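Local coordinates for ScaE cell-surface anchored scaffoldin protein (Ruminococcus flavefaciens, PDB 2ZF9) that probably anchors cellulosome components to the bacterial cell surface, its type III cohesin module, the part described here, binding dockerin modules, at residues K63-G68 with T160-D165; K78-E83 with V130-A135; L96-K101 with T114-N119. All blocks are in the same frame, centred on the assembly; numbering follows the deposited sequence.

Each contact contains an antiparallel strand pairing of one cohesin module, in contact 1 a single pair beside a loop. Contacts 1 and 3 lie together on one side of the module, centres about 9 Å apart, joined by neighbouring strands 66-73 and 109-115; Thr67 and Thr114 probably hydrogen-bond between them, as do Val162 and Asn119. Contact 2 sits across the chain's centre from contact 1, about 31 Å between centres, and about 27 Å from contact 3. Along the chain the pairings are nested, contact 3 within the loop closed by contact 2 and both within that of contact 1. Contacts 1 and 2 thus tie segments distant in sequence; contact 3 closes a local hairpin.

Contact 1: K63-G68 with T160-D165; sequences KYAATG and TNVKKD
Lys63 meets Asn161 through its backbone: the carbonyl O of Lys63 lies 3.4 Å from CB of Asn161, while a water bridges the same oxygen to Asn161 ND2. That amide is turned by a chi1 of 58°, which sets CG between the backbone N and carbonyl carbon and brings ND2 within 2.9 Å of Asp165 OD1. The bond is nearly straight and lies in the amide plane, and Asp165 in turn caps the start of helix 166-178 at Gly168 N. Next along, Tyr64 touches with its base alone, CB standing 3.5 Å from Thr160 O; its ring leads off to stack on Phe159, and its OH binds Lys122 O.

Ala65 and Ala66 then both face Thr160, which makes a classic beta bulge at the start of strand 66-73. The evidence is a shared acceptor. Ala65 N reaches Thr160 O at 3.0 Å, in the carbonyl plane and almost straight at 174°. Ala66 N comes to the same oxygen from above that plane, 3.1 Å away and more bent at 140°, so two donors grip one carbonyl. The methyl of Ala65 also faces Val162 CG1, a doubtful detail because Val162 has two modelled conformers.

Ala66 returns the pairing: its O accepts from Thr160 N at 2.9 Å, completing the antiparallel hydrogen-bonded pair, and its CB packs 3.9 Å from Thr160 CG2 on the same face of the sheet. Beyond it, the hydroxyl of Thr67 turns to Thr114 on the neighbouring strand 109-115.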
ATOM      1  N   LYS A  63       5.379 -16.419  -3.040  1.00 17.76           N
ATOM      2  CA  LYS A  63       4.727 -16.422  -4.370  1.00 15.15           C
ATOM      3  C   LYS A  63       4.971 -15.175  -5.211  1.00 17.60           C
ATOM      4  O   LYS A  63       4.512 -15.091  -6.366  1.00 21.84           O
ATOM      5  CB  LYS A  63       3.203 -16.540  -4.200  1.00 16.43           C
ATOM      6  CG  LYS A  63       2.732 -17.767  -3.419  1.00 20.65           C
ATOM      7  CD  LYS A  63       3.174 -19.045  -4.091  1.00 21.90           C
ATOM      8  CE  LYS A  63       2.631 -20.271  -3.325  1.00 27.65           C
ATOM      9  NZ  LYS A  63       3.044 -21.486  -4.111  1.00 26.60           N
ATOM     10  N   TYR A  64       5.628 -14.183  -4.639  1.00 16.39           N
ATOM     11  CA  TYR A  64       5.843 -12.939  -5.367  1.00 15.91           C
ATOM     12  C   TYR A  64       7.242 -12.398  -5.168  1.00 17.51           C
ATOM     13  O   TYR A  64       7.991 -12.863  -4.281  1.00 15.97           O
ATOM     14  CB  TYR A  64       4.764 -11.890  -4.955  1.00 12.98           C
ATOM     15  CG  TYR A  64       5.061 -11.258  -3.592  1.00 16.29           C
ATOM     16  CD1 TYR A  64       4.708 -11.913  -2.402  1.00 14.21           C
ATOM     17  CD2 TYR A  64       5.706 -10.030  -3.496  1.00 16.27           C
ATOM     18  CE1 TYR A  64       4.999 -11.332  -1.160  1.00 14.72           C
ATOM     19  CE2 TYR A  64       6.010  -9.451  -2.251  1.00 18.07           C
ATOM     20  CZ  TYR A  64       5.662 -10.123  -1.093  1.00 19.08           C
ATOM     21  OH  TYR A  64       5.954  -9.588   0.131  1.00 15.39           O
ATOM     22  N   ALA A  65       7.585 -11.403  -5.992  1.00 15.45           N
ATOM     23  CA  ALA A  65       8.841 -10.657  -5.857  1.00 17.35           C
ATOM     24  C   ALA A  65       8.749  -9.238  -6.429  1.00 16.56           C
ATOM     25  O   ALA A  65       9.312  -8.314  -5.837  1.00 17.00           O
ATOM     26  CB  ALA A  65       9.982 -11.380  -6.572  1.00 16.73           C
ATOM     27  N   ALA A  66       8.157  -9.107  -7.622  1.00 16.53           N
ATOM     28  CA  ALA A  66       8.167  -7.837  -8.361  1.00 18.70           C
ATOM     29  C   ALA A  66       6.926  -7.041  -7.942  1.00 18.57           C
ATOM     30  O   ALA A  66       5.805  -7.495  -8.184  1.00 18.60           O
ATOM     31  CB  ALA A  66       8.120  -8.092  -9.833  1.00 18.94           C
ATOM     32  N   THR A  67       7.119  -5.878  -7.314  1.00 17.46           N
ATOM     33  CA  THR A  67       5.984  -5.019  -6.914  1.00 16.49           C
ATOM     34  C   THR A  67       6.267  -3.587  -7.339  1.00 15.21           C
ATOM     35  O   THR A  67       7.440  -3.159  -7.475  1.00 14.18           O
ATOM     36  CB  THR A  67       5.674  -5.022  -5.379  1.00 16.56           C
ATOM     37  OG1 THR A  67       6.713  -4.329  -4.665  1.00 16.37           O
ATOM     38  CG2 THR A  67       5.525  -6.449  -4.831  1.00 19.03           C
ATOM     39  N   GLY A  68       5.194  -2.859  -7.587  1.00 16.24           N
ATOM     40  CA  GLY A  68       5.289  -1.422  -7.888  1.00 15.53           C
ATOM     41  C   GLY A  68       3.982  -0.914  -7.313  1.00 17.52           C
ATOM     42  O   GLY A  68       2.894  -1.293  -7.789  1.00 15.42           O
ATOM     43  N   THR A 160       3.499  -9.240  -8.578  1.00 17.22           N
ATOM     44  CA  THR A 160       3.626 -10.403  -9.467  1.00 17.93           C
ATOM     45  C   THR A 160       4.895 -11.169  -9.127  1.00 18.59           C
ATOM     46  O   THR A 160       5.580 -10.814  -8.166  1.00 16.32           O
ATOM     47  CB  THR A 160       3.567  -9.992 -10.997  1.00 17.22           C
ATOM     48  OG1 THR A 160       3.322 -11.147 -11.807  1.00 18.57           O
ATOM     49  CG2 THR A 160       4.824  -9.218 -11.477  1.00 20.29           C
ATOM     50  N   ASN A 161       5.161 -12.246  -9.874  1.00 17.85           N
ATOM     51  CA  ASN A 161       6.266 -13.155  -9.547  1.00 17.69           C
ATOM     52  C   ASN A 161       7.448 -12.957 -10.501  1.00 20.13           C
ATOM     53  O   ASN A 161       7.345 -12.147 -11.435  1.00 17.43           O
ATOM     54  CB  ASN A 161       5.771 -14.623  -9.481  1.00 18.54           C
ATOM     55  CG  ASN A 161       5.132 -15.110 -10.777  1.00 22.19           C
ATOM     56  OD1 ASN A 161       5.252 -14.470 -11.822  1.00 19.83           O
ATOM     57  ND2 ASN A 161       4.454 -16.259 -10.709  1.00 20.85           N
ATOM     58  N   VAL A 162       8.566 -13.654 -10.313  1.00 18.35           N
ATOM     59  CA  VAL A 162       9.717 -13.329 -11.163  0.50 21.75           C
ATOM     60  C   VAL A 162       9.477 -13.656 -12.644  1.00 24.34           C
ATOM     61  O   VAL A 162       9.922 -12.906 -13.507  1.00 25.46           O
ATOM     62  CB  VAL A 162      11.089 -13.880 -10.661  0.50 21.25           C
ATOM     63  CG1 VAL A 162      11.380 -13.411  -9.243  0.50 20.52           C
ATOM     64  CG2 VAL A 162      11.158 -15.383 -10.744  0.50 21.60           C
ATOM     65  N   LYS A 163       8.743 -14.729 -12.946  1.00 23.06           N
ATOM     66  CA  LYS A 163       8.565 -15.086 -14.356  1.00 25.52           C
ATOM     67  C   LYS A 163       7.452 -14.339 -15.089  1.00 26.29           C
ATOM     68  O   LYS A 163       7.407 -14.330 -16.324  1.00 26.30           O
ATOM     69  CB  LYS A 163       8.340 -16.571 -14.490  1.00 28.94           C
ATOM     70  CG  LYS A 163       9.624 -17.371 -14.406  1.00 32.90           C
ATOM     71  CD  LYS A 163       9.298 -18.844 -14.369  1.00 37.67           C
ATOM     72  CE  LYS A 163      10.577 -19.684 -14.381  1.00 37.71           C
ATOM     73  NZ  LYS A 163      10.166 -21.114 -14.509  1.00 44.21           N
ATOM     74  N   LYS A 164       6.546 -13.735 -14.323  1.00 26.94           N
ATOM     75  CA  LYS A 164       5.300 -13.176 -14.851  1.00 27.21           C
ATOM     76  C   LYS A 164       4.567 -14.165 -15.731  1.00 27.30           C
ATOM     77  O   LYS A 164       4.161 -13.849 -16.840  1.00 31.74           O
ATOM     78  CB  LYS A 164       5.563 -11.868 -15.591  1.00 30.36           C
ATOM     79  CG  LYS A 164       6.008 -10.755 -14.698  1.00 32.22           C
ATOM     80  CD  LYS A 164       5.769  -9.417 -15.372  1.00 43.48           C
ATOM     81  CE  LYS A 164       4.275  -9.151 -15.568  1.00 36.38           C
ATOM     82  NZ  LYS A 164       3.972  -7.773 -16.075  1.00 39.64           N
ATOM     83  N   ASP A 165       4.398 -15.377 -15.226  1.00 24.04           N
ATOM     84  CA  ASP A 165       3.616 -16.386 -15.905  1.00 25.55           C
ATOM     85  C   ASP A 165       2.129 -16.206 -15.577  1.00 26.22           C
ATOM     86  O   ASP A 165       1.731 -15.193 -15.002  1.00 24.24           O
ATOM     87  CB  ASP A 165       4.107 -17.798 -15.497  1.00 25.72           C
ATOM     88  CG  ASP A 165       4.125 -18.015 -13.976  1.00 28.95           C
ATOM     89  OD1 ASP A 165       3.464 -17.239 -13.262  1.00 22.28           O
ATOM     90  OD2 ASP A 165       4.784 -18.977 -13.481  1.00 27.60           O
TER
HETATM   91  O   HOH W   1       4.207 -17.397  -7.976  1.00 19.93           O

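Contact 2: K78-E83 with V130-A135; sequences KLIPDE and VLQVPA
Ile80 lies slantwise over Gln132, its CG1 3.8 Å from Gln132 CB and its CD1 alongside the amide oxygen OE1. With CG1 anti to the carbonyl carbon (chi1 -54°), the ethyl arm runs over Gln132 while Ile80 CB rests 3.9 Å from Val130 CG1. Replacing Ile80 by an alanine removes the arm beyond CB and would probably leave Gln132 CB and OE1 without their apolar cover and open a gap beside them. The glutamine is held at both ends of its amide: NE2 binds Asn48 O, and a water 2.6 Å from OE1 connects it to Lys78 NZ.

The backbone evidence for pairing is direct. Ile80 N donates to Val130 O at 2.9 Å in a practically straight bond (179°), and a water joins Ile80 O to Val130 N. Lys78 and Gln132 form a hydrogen-bonded pair, with Gln132 N only 2.7 Å from Lys78 O.

Leu79 and Leu131, the next, non-hydrogen-bonded pair, turn to the other face. There Leu79 CD1 meets Leu131 CD2 at 3.9 Å, and both leucines pack on Phe73 of strand 66-73, with Leu131 also reaching Val145. The leucine pair turned to the opposing strands, with Lys78 and Gln132 and their water on the other face, is typical of antiparallel strands in a beta sandwich, the fold of cohesin modules.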
ATOM      1  N   LYS A  78       0.540  15.115   5.634  1.00 21.15           N
ATOM      2  CA  LYS A  78       1.877  15.370   5.106  1.00 24.12           C
ATOM      3  C   LYS A  78       2.772  14.159   5.348  1.00 21.14           C
ATOM      4  O   LYS A  78       2.824  13.665   6.476  1.00 22.58           O
ATOM      5  CB  LYS A  78       2.472  16.577   5.827  1.00 24.86           C
ATOM      6  CG  LYS A  78       3.768  17.112   5.245  1.00 33.04           C
ATOM      7  CD  LYS A  78       4.316  18.235   6.186  1.00 35.53           C
ATOM      8  CE  LYS A  78       5.756  18.648   5.847  1.00 47.89           C
ATOM      9  NZ  LYS A  78       6.418  19.234   7.046  1.00 50.36           N
ATOM     10  N   LEU A  79       3.465  13.711   4.309  1.00 19.82           N
ATOM     11  CA  LEU A  79       4.449  12.613   4.411  1.00 20.47           C
ATOM     12  C   LEU A  79       5.724  13.127   5.059  1.00 22.26           C
ATOM     13  O   LEU A  79       6.348  14.067   4.562  1.00 23.36           O
ATOM     14  CB  LEU A  79       4.770  12.033   3.035  1.00 18.45           C
ATOM     15  CG  LEU A  79       5.730  10.824   2.951  1.00 19.28           C
ATOM     16  CD1 LEU A  79       5.135   9.545   3.593  1.00 16.79           C
ATOM     17  CD2 LEU A  79       6.044  10.562   1.502  1.00 24.77           C
ATOM     18  N   ILE A  80       6.117  12.487   6.148  1.00 20.52           N
ATOM     19  CA  ILE A  80       7.286  12.908   6.905  1.00 19.93           C
ATOM     20  C   ILE A  80       8.528  12.002   6.650  1.00 19.74           C
ATOM     21  O   ILE A  80       8.558  10.882   7.130  1.00 21.23           O
ATOM     22  CB  ILE A  80       6.968  12.941   8.399  1.00 20.20           C
ATOM     23  CG1 ILE A  80       5.721  13.814   8.697  1.00 20.09           C
ATOM     24  CG2 ILE A  80       8.190  13.403   9.224  1.00 26.81           C
ATOM     25  CD1 ILE A  80       5.814  15.284   8.151  1.00 19.40           C
ATOM     26  N   PRO A  81       9.532  12.494   5.891  1.00 21.04           N
ATOM     27  CA  PRO A  81      10.698  11.642   5.640  1.00 23.98           C
ATOM     28  C   PRO A  81      11.417  11.421   6.963  1.00 25.78           C
ATOM     29  O   PRO A  81      11.312  12.287   7.854  1.00 25.42           O
ATOM     30  CB  PRO A  81      11.559  12.495   4.698  1.00 24.69           C
ATOM     31  CG  PRO A  81      10.547  13.497   4.049  1.00 24.82           C
ATOM     32  CD  PRO A  81       9.658  13.803   5.208  1.00 23.78           C
ATOM     33  N   ASP A  82      12.127  10.301   7.114  1.00 21.47           N
ATOM     34  CA  ASP A  82      12.814  10.065   8.390  1.00 21.63           C
ATOM     35  C   ASP A  82      14.124  10.829   8.462  1.00 21.03           C
ATOM     36  O   ASP A  82      14.418  11.651   7.597  1.00 21.61           O
ATOM     37  CB  ASP A  82      12.993   8.575   8.694  1.00 20.84           C
ATOM     38  CG  ASP A  82      13.976   7.874   7.752  1.00 24.48           C
ATOM     39  OD1 ASP A  82      14.783   8.552   7.060  1.00 23.84           O
ATOM     40  OD2 ASP A  82      13.911   6.623   7.699  1.00 26.29           O
ATOM     41  N   GLU A  83      14.902  10.561   9.505  1.00 24.75           N
ATOM     42  CA  GLU A  83      16.118  11.317   9.779  1.00 28.66           C
ATOM     43  C   GLU A  83      17.181  11.091   8.691  1.00 27.60           C
ATOM     44  O   GLU A  83      18.092  11.899   8.551  1.00 26.83           O
ATOM     45  CB  GLU A  83      16.657  10.963  11.176  1.00 31.40           C
ATOM     46  CG  GLU A  83      17.083   9.460  11.349  1.00 38.35           C
ATOM     47  CD  GLU A  83      17.337   9.030  12.810  1.00 44.80           C
ATOM     48  OE1 GLU A  83      17.085   9.844  13.746  1.00 59.23           O
ATOM     49  OE2 GLU A  83      17.802   7.868  13.014  1.00 51.72           O
ATOM     50  N   VAL A 130       5.454   7.521   7.631  1.00 20.55           N
ATOM     51  CA  VAL A 130       4.867   8.404   8.647  1.00 21.30           C
ATOM     52  C   VAL A 130       4.073   9.514   7.955  1.00 19.36           C
ATOM     53  O   VAL A 130       4.619  10.212   7.091  1.00 20.36           O
ATOM     54  CB  VAL A 130       5.985   9.050   9.547  1.00 23.20           C
ATOM     55  CG1 VAL A 130       5.418  10.085  10.528  1.00 19.61           C
ATOM     56  CG2 VAL A 130       6.733   7.957  10.333  1.00 21.72           C
ATOM     57  N   LEU A 131       2.811   9.694   8.379  1.00 16.70           N
ATOM     58  CA  LEU A 131       1.969  10.769   7.892  1.00 18.05           C
ATOM     59  C   LEU A 131       1.623  11.651   9.068  1.00 19.70           C
ATOM     60  O   LEU A 131       1.319  11.159  10.154  1.00 22.31           O
ATOM     61  CB  LEU A 131       0.671  10.225   7.242  1.00 19.46           C
ATOM     62  CG  LEU A 131       0.890   9.454   5.936  1.00 15.90           C
ATOM     63  CD1 LEU A 131      -0.417   8.870   5.420  1.00 18.91           C
ATOM     64  CD2 LEU A 131       1.513  10.364   4.884  1.00 22.11           C
ATOM     65  N   GLN A 132       1.682  12.955   8.851  1.00 19.76           N
ATOM     66  CA  GLN A 132       1.327  13.882   9.908  1.00 22.06           C
ATOM     67  C   GLN A 132      -0.078  14.503   9.703  1.00 19.26           C
ATOM     68  O   GLN A 132      -0.431  14.983   8.629  1.00 19.89           O
ATOM     69  CB  GLN A 132       2.419  14.946  10.092  1.00 22.04           C
ATOM     70  CG  GLN A 132       2.115  15.939  11.251  1.00 22.96           C
ATOM     71  CD  GLN A 132       3.228  16.958  11.451  1.00 29.78           C
ATOM     72  OE1 GLN A 132       3.823  17.428  10.485  1.00 30.79           O
ATOM     73  NE2 GLN A 132       3.509  17.306  12.719  1.00 34.04           N
ATOM     74  N   VAL A 133      -0.865  14.440  10.756  1.00 21.00           N
ATOM     75  CA  VAL A 133      -2.249  14.933  10.793  1.00 20.20           C
ATOM     76  C   VAL A 133      -2.228  16.461  10.942  1.00 21.82           C
ATOM     77  O   VAL A 133      -1.344  17.002  11.606  1.00 23.60           O
ATOM     78  CB  VAL A 133      -2.944  14.263  11.990  1.00 21.52           C
ATOM     79  CG1 VAL A 133      -4.349  14.802  12.221  1.00 20.80           C
ATOM     80  CG2 VAL A 133      -2.970  12.743  11.789  1.00 20.71           C
ATOM     81  N   PRO A 134      -3.146  17.174  10.270  1.00 24.34           N
ATOM     82  CA  PRO A 134      -3.095  18.658  10.368  1.00 22.97           C
ATOM     83  C   PRO A 134      -3.436  19.238  11.745  1.00 23.22           C
ATOM     84  O   PRO A 134      -4.063  18.583  12.579  1.00 22.95           O
ATOM     85  CB  PRO A 134      -4.135  19.117   9.343  1.00 22.14           C
ATOM     86  CG  PRO A 134      -5.047  17.932   9.150  1.00 25.34           C
ATOM     87  CD  PRO A 134      -4.197  16.710   9.340  1.00 17.62           C
ATOM     88  N   ALA A 135      -3.021  20.480  11.975  1.00 27.05           N
ATOM     89  CA  ALA A 135      -3.216  21.116  13.274  1.00 28.61           C
ATOM     90  C   ALA A 135      -4.720  21.332  13.570  1.00 26.78           C
ATOM     91  O   ALA A 135      -5.127  21.424  14.725  1.00 29.51           O
ATOM     92  CB  ALA A 135      -2.414  22.438  13.355  1.00 27.45           C
TER
HETATM   93  O   HOH W   2       6.009  18.779  10.030  1.00 43.37           O
HETATM   94  O   HOH W   3       7.778   8.363   6.198  1.00 19.12           O

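Contact 3: L96-K101 with T114-N119; sequences LLELKK and TGSSTN
Glu98 leans along Ser116 and Ser117 from its base to its carboxylate. CB passes 4.0 Å from Ser116 OG, and CG is nearer the same oxygen at 3.5 Å; chi1 of -62° puts CG anti to the carbonyl carbon, and the extended chain carries CD on toward Ser117. OE1 takes a weak, bent bond from Ser117 N, 3.4 Å away with an N-H...O angle of 126°. OE2 lies 2.8 Å from Ser117 OG and also receives a water that links it to Thr118 OG1. Ser116 OG has a firmer partner in Asn120 OD1, and the bond it accepts from Glu98 N is long and weak.

The backbones pair by firmer bonds. Glu98 and Leu99 both face Gly115, a classic beta bulge at the open end of the hairpin 99-106/109-115. Leu99 N donates to Gly115 O at 3.0 Å from well above the carbonyl plane, and Gly115 N donates back to Leu99 O at 2.9 Å. Any CB on Gly115 would point to the face occupied by Leu99 and sit close to its CD2.

Leu97 fills the inner side, its CD1 3.7 Å from Thr114 CB, and its carbonyl O is bound by Lys100 NZ at 2.8 Å; the same ammonium reaches Ala94 O. The chemistry therefore divides: the paired Leu99 and Gly115 bonds define the register, and Leu97 adds apolar packing against Thr114, whereas the Glu98 carboxylate, with a bent bond from Ser117 N and a water on OE2, is a polar, hydrated edge.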
ATOM      1  N   LEU A  96      13.753 -10.506   2.445  1.00 19.02           N
ATOM      2  CA  LEU A  96      14.562 -11.278   1.502  1.00 19.62           C
ATOM      3  C   LEU A  96      14.585 -10.693   0.093  1.00 20.98           C
ATOM      4  O   LEU A  96      15.390 -11.124  -0.728  1.00 18.52           O
ATOM      5  CB  LEU A  96      14.047 -12.716   1.397  1.00 21.83           C
ATOM      6  CG  LEU A  96      13.851 -13.473   2.716  1.00 22.41           C
ATOM      7  CD1 LEU A  96      13.349 -14.881   2.385  1.00 25.97           C
ATOM      8  CD2 LEU A  96      15.153 -13.481   3.566  1.00 26.67           C
ATOM      9  N   LEU A  97      13.700  -9.733  -0.215  1.00 17.99           N
ATOM     10  CA  LEU A  97      13.691  -9.164  -1.579  1.00 15.85           C
ATOM     11  C   LEU A  97      14.978  -8.403  -1.825  1.00 17.51           C
ATOM     12  O   LEU A  97      15.411  -7.644  -0.973  1.00 17.92           O
ATOM     13  CB  LEU A  97      12.451  -8.280  -1.807  1.00 15.51           C
ATOM     14  CG  LEU A  97      11.126  -9.029  -1.626  1.00 11.70           C
ATOM     15  CD1 LEU A  97       9.970  -8.029  -1.554  1.00 19.04           C
ATOM     16  CD2 LEU A  97      10.856 -10.026  -2.737  1.00 18.06           C
ATOM     17  N   GLU A  98      15.618  -8.634  -2.982  1.00 17.55           N
ATOM     18  CA  GLU A  98      16.941  -8.070  -3.246  1.00 17.94           C
ATOM     19  C   GLU A  98      16.915  -6.578  -3.601  1.00 20.08           C
ATOM     20  O   GLU A  98      17.847  -5.860  -3.252  1.00 22.99           O
ATOM     21  CB  GLU A  98      17.628  -8.881  -4.347  1.00 20.36           C
ATOM     22  CG  GLU A  98      17.826 -10.334  -3.875  1.00 24.77           C
ATOM     23  CD  GLU A  98      18.059 -11.334  -5.015  1.00 30.16           C
ATOM     24  OE1 GLU A  98      18.254 -10.927  -6.181  1.00 42.34           O
ATOM     25  OE2 GLU A  98      18.040 -12.533  -4.712  1.00 48.95           O
ATOM     26  N   LEU A  99      15.832  -6.127  -4.244  1.00 17.29           N
ATOM     27  CA  LEU A  99      15.657  -4.710  -4.626  1.00 19.26           C
ATOM     28  C   LEU A  99      14.466  -4.129  -3.850  1.00 21.69           C
ATOM     29  O   LEU A  99      13.358  -4.727  -3.838  1.00 19.27           O
ATOM     30  CB  LEU A  99      15.368  -4.604  -6.123  1.00 19.44           C
ATOM     31  CG  LEU A  99      14.841  -3.236  -6.634  1.00 28.88           C
ATOM     32  CD1 LEU A  99      15.796  -2.056  -6.350  1.00 32.09           C
ATOM     33  CD2 LEU A  99      14.487  -3.275  -8.140  1.00 31.42           C
ATOM     34  N   LYS A 100      14.679  -2.992  -3.199  1.00 20.70           N
ATOM     35  CA  LYS A 100      13.593  -2.283  -2.497  1.00 20.65           C
ATOM     36  C   LYS A 100      13.875  -0.796  -2.631  1.00 22.44           C
ATOM     37  O   LYS A 100      14.977  -0.339  -2.292  1.00 22.37           O
ATOM     38  CB  LYS A 100      13.566  -2.632  -1.003  1.00 21.94           C
ATOM     39  CG  LYS A 100      13.305  -4.090  -0.696  1.00 22.93           C
ATOM     40  CD  LYS A 100      13.310  -4.415   0.785  1.00 25.93           C
ATOM     41  CE  LYS A 100      14.714  -4.647   1.332  1.00 31.01           C
ATOM     42  NZ  LYS A 100      15.115  -6.071   1.325  1.00 38.24           N
ATOM     43  N   LYS A 101      12.908  -0.028  -3.122  1.00 16.97           N
ATOM     44  CA  LYS A 101      13.101   1.432  -3.120  1.00 21.62           C
ATOM     45  C   LYS A 101      11.799   2.193  -2.892  1.00 18.20           C
ATOM     46  O   LYS A 101      10.711   1.729  -3.299  1.00 16.37           O
ATOM     47  CB  LYS A 101      13.778   1.912  -4.422  1.00 25.80           C
ATOM     48  CG  LYS A 101      13.021   1.553  -5.673  1.00 29.39           C
ATOM     49  CD  LYS A 101      13.440   2.389  -6.902  1.00 32.50           C
ATOM     50  CE  LYS A 101      12.356   2.251  -8.007  1.00 45.47           C
ATOM     51  NZ  LYS A 101      12.757   2.801  -9.342  1.00 57.98           N
ATOM     52  N   THR A 114       9.710  -3.246  -5.494  1.00 16.28           N
ATOM     53  CA  THR A 114      10.569  -4.335  -5.009  1.00 16.52           C
ATOM     54  C   THR A 114      10.836  -5.257  -6.188  1.00 17.60           C
ATOM     55  O   THR A 114      10.085  -5.292  -7.179  1.00 17.95           O
ATOM     56  CB  THR A 114       9.928  -5.187  -3.881  1.00 17.44           C
ATOM     57  OG1 THR A 114       8.805  -5.919  -4.404  1.00 14.25           O
ATOM     58  CG2 THR A 114       9.502  -4.330  -2.649  1.00 14.04           C
ATOM     59  N   GLY A 115      11.912  -6.009  -6.066  1.00 17.13           N
ATOM     60  CA  GLY A 115      12.265  -7.013  -7.072  1.00 16.72           C
ATOM     61  C   GLY A 115      13.131  -8.045  -6.409  1.00 17.12           C
ATOM     62  O   GLY A 115      13.639  -7.811  -5.322  1.00 18.00           O
ATOM     63  N   SER A 116      13.327  -9.186  -7.079  1.00 18.23           N
ATOM     64  CA  SER A 116      14.202 -10.222  -6.571  1.00 18.62           C
ATOM     65  C   SER A 116      14.434 -11.261  -7.678  1.00 20.90           C
ATOM     66  O   SER A 116      13.727 -11.257  -8.714  1.00 22.39           O
ATOM     67  CB  SER A 116      13.551 -10.910  -5.374  1.00 16.43           C
ATOM     68  OG  SER A 116      14.556 -11.425  -4.528  1.00 20.26           O
ATOM     69  N   SER A 117      15.402 -12.143  -7.458  1.00 21.20           N
ATOM     70  CA  SER A 117      15.745 -13.156  -8.472  1.00 21.98           C
ATOM     71  C   SER A 117      14.925 -14.426  -8.276  1.00 21.77           C
ATOM     72  O   SER A 117      14.872 -15.251  -9.172  1.00 22.55           O
ATOM     73  CB  SER A 117      17.249 -13.484  -8.438  1.00 24.33           C
ATOM     74  OG  SER A 117      17.630 -13.942  -7.145  1.00 29.89           O
ATOM     75  N   THR A 118      14.286 -14.573  -7.118  1.00 19.41           N
ATOM     76  CA  THR A 118      13.372 -15.699  -6.838  1.00 19.99           C
ATOM     77  C   THR A 118      12.141 -15.133  -6.099  1.00 21.02           C
ATOM     78  O   THR A 118      12.163 -13.994  -5.651  1.00 19.19           O
ATOM     79  CB  THR A 118      13.995 -16.773  -5.895  1.00 20.13           C
ATOM     80  OG1 THR A 118      14.294 -16.160  -4.629  1.00 24.95           O
ATOM     81  CG2 THR A 118      15.285 -17.373  -6.472  1.00 28.02           C
ATOM     82  N   ASN A 119      11.086 -15.939  -5.961  1.00 18.48           N
ATOM     83  CA  ASN A 119       9.860 -15.487  -5.330  1.00 18.48           C
ATOM     84  C   ASN A 119       9.973 -15.573  -3.812  1.00 20.08           C
ATOM     85  O   ASN A 119       9.324 -16.402  -3.166  1.00 23.50           O
ATOM     86  CB  ASN A 119       8.647 -16.277  -5.850  1.00 16.92           C
ATOM     87  CG  ASN A 119       8.406 -16.041  -7.314  1.00 19.83           C
ATOM     88  OD1 ASN A 119       8.477 -14.901  -7.774  1.00 16.73           O
ATOM     89  ND2 ASN A 119       8.108 -17.115  -8.070  1.00 16.22           N
TER
HETATM   90  O   HOH W   4      16.631 -14.897  -4.723  1.00 39.57           O